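Local structure of large terminase protein (Enterobacteria phage P22, 4DKW) at residues N123-G128 with A175-Y180; F141-F144 with P149-E152. The protein packages viral DNA into empty capsids as an ATP-driven motor and cuts the genome as an endonuclease, the activity of the C-terminal nuclease domain described here. All blocks are in the same frame, centred on the assembly; numbering follows the deposited sequence.

Interaction 1: N123-G128 with A175-Y180; sequences NSVESG and ATRYGY
V125 and R177 join two helices of the RNase H-like nuclease domain. V125 lies in the first turn of helix 125-137. R177 projects from helix 171-181, which also carries the magnesium ligand D171.

The direct contact is van der Waals packing. V125 CG1 sits over the centre of one guanidinium face, 3.7 Å from R177 CZ. V125 CG2 is beside it, 3.8 Å from R177 NH2. The two side chains cross at about a right angle. A bend in the arginine chain (chi3 32°) turns the guanidinium so that a flat face meets the valine. Nearer the backbone, G128 CA meets R177 CD at 4.0 Å. With no side chain at G128, the arginine stem passes close to the helix backbone.

The polar contact runs through two waters in the guanidinium plane. Both accept from NH1. One donates to N123 O and the other to S124 O; no direct hydrogen bond crosses the contact. NH2 has a salt bridge to D174, one turn earlier on its own helix. Together the salt bridge and the two waters would limit rotation of the group. The R177 side chain is about 7 Å from that of the catalytic magnesium ligand D33, and its positive charge may influence the field there.

The start of helix 125-137 is held by its own bonds. S124 is the N-cap residue. S124 O receives G128 N as well as its water. S124 OG accepts from S127 N at 2.9 Å, with an N-H...O angle of 162°.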
ATOM      1  N   ASN A 123      14.160   4.618   1.624  1.00 26.57           N
ATOM      2  CA  ASN A 123      12.970   3.809   1.882  1.00 28.14           C
ATOM      3  C   ASN A 123      12.541   3.835   3.352  1.00 27.53           C
ATOM      4  O   ASN A 123      11.849   2.932   3.821  1.00 34.32           O
ATOM      5  CB  ASN A 123      13.148   2.367   1.369  1.00 31.78           C
ATOM      6  CG  ASN A 123      14.101   1.536   2.236  1.00 38.91           C
ATOM      7  OD1 ASN A 123      14.859   2.073   3.049  1.00 42.23           O
ATOM      8  ND2 ASN A 123      14.067   0.218   2.057  1.00 38.85           N
ATOM      9  N   SER A 124      12.945   4.883   4.064  1.00 24.63           N
ATOM     10  CA  SER A 124      12.558   5.077   5.464  1.00 22.80           C
ATOM     11  C   SER A 124      11.062   4.865   5.765  1.00 24.83           C
ATOM     12  O   SER A 124      10.201   5.542   5.200  1.00 29.11           O
ATOM     13  CB  SER A 124      12.961   6.478   5.915  1.00 17.68           C
ATOM     14  OG  SER A 124      12.469   6.760   7.211  1.00 24.50           O
ATOM     15  N   VAL A 125      10.760   3.924   6.656  1.00 25.53           N
ATOM     16  CA  VAL A 125       9.391   3.741   7.135  1.00 23.03           C
ATOM     17  C   VAL A 125       8.939   4.975   7.923  1.00 22.56           C
ATOM     18  O   VAL A 125       7.839   5.482   7.723  1.00 26.49           O
ATOM     19  CB  VAL A 125       9.265   2.489   8.023  1.00 21.32           C
ATOM     20  CG1 VAL A 125       7.826   2.309   8.499  1.00 20.26           C
ATOM     21  CG2 VAL A 125       9.746   1.264   7.267  1.00 21.53           C
ATOM     22  N   GLU A 126       9.798   5.451   8.817  1.00 22.02           N
ATOM     23  CA  GLU A 126       9.512   6.647   9.612  1.00 24.49           C
ATOM     24  C   GLU A 126       9.113   7.829   8.728  1.00 22.44           C
ATOM     25  O   GLU A 126       8.148   8.528   9.008  1.00 23.85           O
ATOM     26  CB  GLU A 126      10.719   7.035  10.489  1.00 19.25           C
ATOM     27  CG  GLU A 126      10.985   6.088  11.672  1.00 18.71           C
ATOM     28  CD  GLU A 126       9.937   6.189  12.771  1.00 24.44           C
ATOM     29  OE1 GLU A 126       9.176   7.181  12.787  1.00 28.62           O
ATOM     30  OE2 GLU A 126       9.870   5.279  13.628  1.00 21.42           O
ATOM     31  N   SER A 127       9.859   8.042   7.651  1.00 25.92           N
ATOM     32  CA  SER A 127       9.575   9.146   6.744  1.00 25.82           C
ATOM     33  C   SER A 127       8.206   8.996   6.065  1.00 29.08           C
ATOM     34  O   SER A 127       7.452   9.965   5.942  1.00 27.68           O
ATOM     35  CB  SER A 127      10.689   9.280   5.699  1.00 21.60           C
ATOM     36  OG  SER A 127      10.713  10.597   5.179  1.00 31.23           O
ATOM     37  N   GLY A 128       7.894   7.783   5.622  1.00 25.90           N
ATOM     38  CA  GLY A 128       6.590   7.486   5.050  1.00 23.85           C
ATOM     39  C   GLY A 128       5.436   7.704   6.018  1.00 26.25           C
ATOM     40  O   GLY A 128       4.389   8.237   5.657  1.00 27.88           O
ATOM     41  N   ALA A 175       2.049  -1.898   2.266  1.00 25.53           N
ATOM     42  CA  ALA A 175       1.651  -1.782   0.863  1.00 20.45           C
ATOM     43  C   ALA A 175       1.206  -0.360   0.513  1.00 25.84           C
ATOM     44  O   ALA A 175       1.645   0.199  -0.490  1.00 25.83           O
ATOM     45  CB  ALA A 175       0.550  -2.784   0.535  1.00 17.14           C
ATOM     46  N   THR A 176       0.341   0.222   1.344  1.00 25.72           N
ATOM     47  CA  THR A 176      -0.124   1.582   1.113  1.00 19.86           C
ATOM     48  C   THR A 176       1.050   2.541   1.052  1.00 21.06           C
ATOM     49  O   THR A 176       1.127   3.388   0.171  1.00 25.18           O
ATOM     50  CB  THR A 176      -1.101   2.037   2.204  1.00 18.28           C
ATOM     51  OG1 THR A 176      -2.211   1.135   2.244  1.00 22.61           O
ATOM     52  CG2 THR A 176      -1.617   3.434   1.903  1.00 25.94           C
ATOM     53  N   ARG A 177       1.980   2.379   1.983  1.00 21.54           N
ATOM     54  CA  ARG A 177       3.160   3.217   2.055  1.00 18.55           C
ATOM     55  C   ARG A 177       4.022   3.047   0.791  1.00 24.29           C
ATOM     56  O   ARG A 177       4.528   4.035   0.237  1.00 22.49           O
ATOM     57  CB  ARG A 177       3.933   2.876   3.330  1.00 18.01           C
ATOM     58  CG  ARG A 177       4.772   3.998   3.884  1.00 24.76           C
ATOM     59  CD  ARG A 177       5.268   3.704   5.306  1.00 21.46           C
ATOM     60  NE  ARG A 177       5.499   2.277   5.534  1.00 25.83           N
ATOM     61  CZ  ARG A 177       6.533   1.592   5.054  1.00 22.41           C
ATOM     62  NH1 ARG A 177       7.450   2.200   4.311  1.00 17.93           N
ATOM     63  NH2 ARG A 177       6.644   0.294   5.315  1.00 20.77           N
ATOM     64  N   TYR A 178       4.156   1.813   0.310  1.00 21.52           N
ATOM     65  CA  TYR A 178       4.913   1.550  -0.931  1.00 23.61           C
ATOM     66  C   TYR A 178       4.302   2.218  -2.164  1.00 25.78           C
ATOM     67  O   TYR A 178       5.028   2.743  -3.015  1.00 26.53           O
ATOM     68  CB  TYR A 178       5.069   0.049  -1.208  1.00 17.44           C
ATOM     69  CG  TYR A 178       5.750  -0.705  -0.094  1.00 28.57           C
ATOM     70  CD1 TYR A 178       6.748  -0.106   0.666  1.00 25.24           C
ATOM     71  CD2 TYR A 178       5.387  -2.013   0.208  1.00 27.50           C
ATOM     72  CE1 TYR A 178       7.363  -0.794   1.693  1.00 26.33           C
ATOM     73  CE2 TYR A 178       5.999  -2.705   1.227  1.00 28.62           C
ATOM     74  CZ  TYR A 178       6.988  -2.092   1.963  1.00 28.95           C
ATOM     75  OH  TYR A 178       7.601  -2.784   2.979  1.00 32.21           O
ATOM     76  N   GLY A 179       2.976   2.179  -2.265  1.00 20.78           N
ATOM     77  CA  GLY A 179       2.278   2.808  -3.369  1.00 19.18           C
ATOM     78  C   GLY A 179       2.466   4.311  -3.331  1.00 23.32           C
ATOM     79  O   GLY A 179       2.698   4.949  -4.358  1.00 22.08           O
ATOM     80  N   TYR A 180       2.368   4.875  -2.134  1.00 22.17           N
ATOM     81  CA  TYR A 180       2.598   6.295  -1.931  1.00 19.18           C
ATOM     82  C   TYR A 180       4.035   6.706  -2.312  1.00 19.00           C
ATOM     83  O   TYR A 180       4.254   7.712  -2.994  1.00 19.38           O
ATOM     84  CB  TYR A 180       2.267   6.691  -0.484  1.00 20.08           C
ATOM     85  CG  TYR A 180       2.669   8.111  -0.156  1.00 24.73           C
ATOM     86  CD1 TYR A 180       1.929   9.180  -0.623  1.00 15.37           C
ATOM     87  CD2 TYR A 180       3.798   8.381   0.614  1.00 25.66           C
ATOM     88  CE1 TYR A 180       2.303  10.478  -0.354  1.00 22.05           C
ATOM     89  CE2 TYR A 180       4.178   9.690   0.906  1.00 15.77           C
ATOM     90  CZ  TYR A 180       3.422  10.727   0.410  1.00 23.62           C
ATOM     91  OH  TYR A 180       3.761  12.031   0.666  1.00 25.67           O
TER
HETATM   92  O   HOH W   1      10.174   0.782   3.317  1.00 16.68           O
HETATM   93  O   HOH W   2       7.876   4.977   3.745  1.00 22.55           O

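Interaction 2: F141-F144 with P149-E152; sequences FKVF and PFFE
V143 meets F150 and F151 in a buried apolar contact between a strand and the helix that follows it. Strand 141-144 belongs to the mixed sheet of the RNase H-like domain, between strands 16-17 and 53-62. Helix 148-156 packs against it after a short connection.

V143 divides its branches between the rings. Chi1 of -179° sets CG1 anti to the backbone N and CG2 anti to the carbonyl carbon, and CG2 lies over one face of F150 in a CH-pi contact. V143 CG2 is 3.8 Å from the centroid of the F150 ring, 20° off its normal. CG1 and CB press on the CZ/CE2 end of F151, with V143 CG1 3.6 Å from F151 CE2.

The two helix rings also brace each other. F150 CD2 lies 3.9 Å above one face of F151, while F151 CD1 sits at the edge of F150. I15 touches both rings, and V172 and L173 of helix 171-181 pack on F150. F151 also makes a cation-pi contact with K16.

F141 extends the apolar patch from the strand. Its ring edge faces F150, with F141 CE2 3.9 Å from F150 CZ. At the other end of the strand, F144 O lies at the edge of the F151 ring, 3.9 Å from F151 CE2.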
ATOM      1  N   PHE A 141      -5.708  12.431   2.692  1.00 22.71           N
ATOM      2  CA  PHE A 141      -5.571  10.985   2.596  1.00 21.40           C
ATOM      3  C   PHE A 141      -6.872  10.385   3.062  1.00 22.37           C
ATOM      4  O   PHE A 141      -7.244  10.540   4.221  1.00 24.74           O
ATOM      5  CB  PHE A 141      -4.390  10.441   3.429  1.00 21.58           C
ATOM      6  CG  PHE A 141      -4.223   8.953   3.325  1.00 24.38           C
ATOM      7  CD1 PHE A 141      -3.492   8.396   2.283  1.00 25.35           C
ATOM      8  CD2 PHE A 141      -4.829   8.101   4.247  1.00 26.55           C
ATOM      9  CE1 PHE A 141      -3.356   7.013   2.170  1.00 25.17           C
ATOM     10  CE2 PHE A 141      -4.694   6.721   4.143  1.00 26.82           C
ATOM     11  CZ  PHE A 141      -3.957   6.179   3.096  1.00 23.98           C
ATOM     12  N   LYS A 142      -7.559   9.709   2.146  1.00 22.86           N
ATOM     13  CA  LYS A 142      -8.843   9.086   2.427  1.00 20.92           C
ATOM     14  C   LYS A 142      -8.782   7.583   2.155  1.00 20.47           C
ATOM     15  O   LYS A 142      -8.030   7.130   1.274  1.00 20.38           O
ATOM     16  CB  LYS A 142      -9.941   9.727   1.566  1.00 23.99           C
ATOM     17  CG  LYS A 142     -10.050  11.233   1.687  1.00 22.95           C
ATOM     18  CD  LYS A 142     -10.577  11.628   3.054  1.00 30.65           C
ATOM     19  CE  LYS A 142     -10.625  13.139   3.218  1.00 36.65           C
ATOM     20  NZ  LYS A 142     -10.645  13.502   4.660  1.00 30.50           N
ATOM     21  N   VAL A 143      -9.572   6.819   2.912  1.00 18.90           N
ATOM     22  CA  VAL A 143      -9.716   5.378   2.694  1.00 18.53           C
ATOM     23  C   VAL A 143     -11.188   5.050   2.460  1.00 18.38           C
ATOM     24  O   VAL A 143     -12.036   5.458   3.247  1.00 23.35           O
ATOM     25  CB  VAL A 143      -9.181   4.582   3.912  1.00 16.73           C
ATOM     26  CG1 VAL A 143      -9.293   3.056   3.687  1.00 16.69           C
ATOM     27  CG2 VAL A 143      -7.744   4.976   4.185  1.00 16.26           C
ATOM     28  N   PHE A 144     -11.497   4.339   1.375  1.00 19.71           N
ATOM     29  CA  PHE A 144     -12.875   3.915   1.107  1.00 22.43           C
ATOM     30  C   PHE A 144     -13.374   3.101   2.294  1.00 20.61           C
ATOM     31  O   PHE A 144     -12.626   2.297   2.846  1.00 23.80           O
ATOM     32  CB  PHE A 144     -12.953   3.051  -0.154  1.00 21.68           C
ATOM     33  CG  PHE A 144     -12.901   3.829  -1.444  1.00 23.09           C
ATOM     34  CD1 PHE A 144     -12.484   5.155  -1.472  1.00 23.25           C
ATOM     35  CD2 PHE A 144     -13.277   3.222  -2.637  1.00 19.37           C
ATOM     36  CE1 PHE A 144     -12.444   5.870  -2.673  1.00 19.58           C
ATOM     37  CE2 PHE A 144     -13.249   3.921  -3.830  1.00 21.64           C
ATOM     38  CZ  PHE A 144     -12.834   5.248  -3.853  1.00 21.12           C
ATOM     39  N   PRO A 149      -9.805  -3.985   6.033  1.00 30.87           N
ATOM     40  CA  PRO A 149      -8.491  -4.424   6.536  1.00 23.48           C
ATOM     41  C   PRO A 149      -7.499  -3.284   6.796  1.00 26.30           C
ATOM     42  O   PRO A 149      -6.599  -3.472   7.616  1.00 27.81           O
ATOM     43  CB  PRO A 149      -7.965  -5.335   5.417  1.00 24.62           C
ATOM     44  CG  PRO A 149      -9.186  -5.871   4.780  1.00 29.48           C
ATOM     45  CD  PRO A 149     -10.190  -4.734   4.821  1.00 28.47           C
ATOM     46  N   PHE A 150      -7.654  -2.137   6.132  1.00 23.60           N
ATOM     47  CA  PHE A 150      -6.825  -0.978   6.457  1.00 23.09           C
ATOM     48  C   PHE A 150      -7.110  -0.490   7.869  1.00 25.79           C
ATOM     49  O   PHE A 150      -6.200  -0.214   8.636  1.00 20.55           O
ATOM     50  CB  PHE A 150      -7.057   0.184   5.495  1.00 22.05           C
ATOM     51  CG  PHE A 150      -6.327   1.441   5.901  1.00 25.50           C
ATOM     52  CD1 PHE A 150      -5.030   1.671   5.468  1.00 20.19           C
ATOM     53  CD2 PHE A 150      -6.925   2.379   6.742  1.00 22.24           C
ATOM     54  CE1 PHE A 150      -4.343   2.822   5.847  1.00 23.00           C
ATOM     55  CE2 PHE A 150      -6.243   3.517   7.133  1.00 20.09           C
ATOM     56  CZ  PHE A 150      -4.952   3.744   6.681  1.00 19.12           C
ATOM     57  N   PHE A 151      -8.386  -0.345   8.197  1.00 26.27           N
ATOM     58  CA  PHE A 151      -8.773   0.221   9.487  1.00 29.03           C
ATOM     59  C   PHE A 151      -8.428  -0.705  10.653  1.00 27.27           C
ATOM     60  O   PHE A 151      -8.067  -0.246  11.745  1.00 27.25           O
ATOM     61  CB  PHE A 151     -10.258   0.605   9.475  1.00 24.25           C
ATOM     62  CG  PHE A 151     -10.560   1.752   8.564  1.00 25.94           C
ATOM     63  CD1 PHE A 151     -10.112   3.033   8.882  1.00 27.57           C
ATOM     64  CD2 PHE A 151     -11.249   1.553   7.376  1.00 25.75           C
ATOM     65  CE1 PHE A 151     -10.365   4.100   8.040  1.00 28.67           C
ATOM     66  CE2 PHE A 151     -11.509   2.617   6.525  1.00 27.75           C
ATOM     67  CZ  PHE A 151     -11.071   3.891   6.861  1.00 26.61           C
ATOM     68  N   GLU A 152      -8.522  -2.008  10.411  1.00 24.74           N
ATOM     69  CA  GLU A 152      -8.113  -3.001  11.400  1.00 27.90           C
ATOM     70  C   GLU A 152      -6.662  -2.822  11.819  1.00 27.12           C
ATOM     71  O   GLU A 152      -6.335  -2.945  12.998  1.00 27.31           O
ATOM     72  CB  GLU A 152      -8.325  -4.415  10.858  1.00 28.92           C
ATOM     73  CG  GLU A 152      -9.786  -4.757  10.601  1.00 40.46           C
ATOM     74  CD  GLU A 152      -9.978  -6.156  10.026  1.00 56.55           C
ATOM     75  OE1 GLU A 152      -8.986  -6.751   9.541  1.00 52.62           O
ATOM     76  OE2 GLU A 152     -11.127  -6.658  10.055  1.00 63.46           O
TER

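Overall arrangement
Both contacts use neighbouring elements of the RNase H-like domain. Strand 141-144 follows helix 125-137 in the chain. Interaction 2 is nested in the loop closed by interaction 1, because residues 141-152 fall between its two segments. Their centres are about 15 Å apart, yet they touch where T176 CG2 meets F141 CZ at 3.8 Å. Helix 171-181 is common ground: it supplies R177 to interaction 1 and V172 and L173 as neighbours of F150. Interaction 2 is wholly buried and apolar. Interaction 1 is only partly buried and combines a valine, a charged group and bridging waters. It is also nearer the metal site: the R177 side chain is about 9 Å, and that of F150 about 13 Å, from a bound magnesium ion.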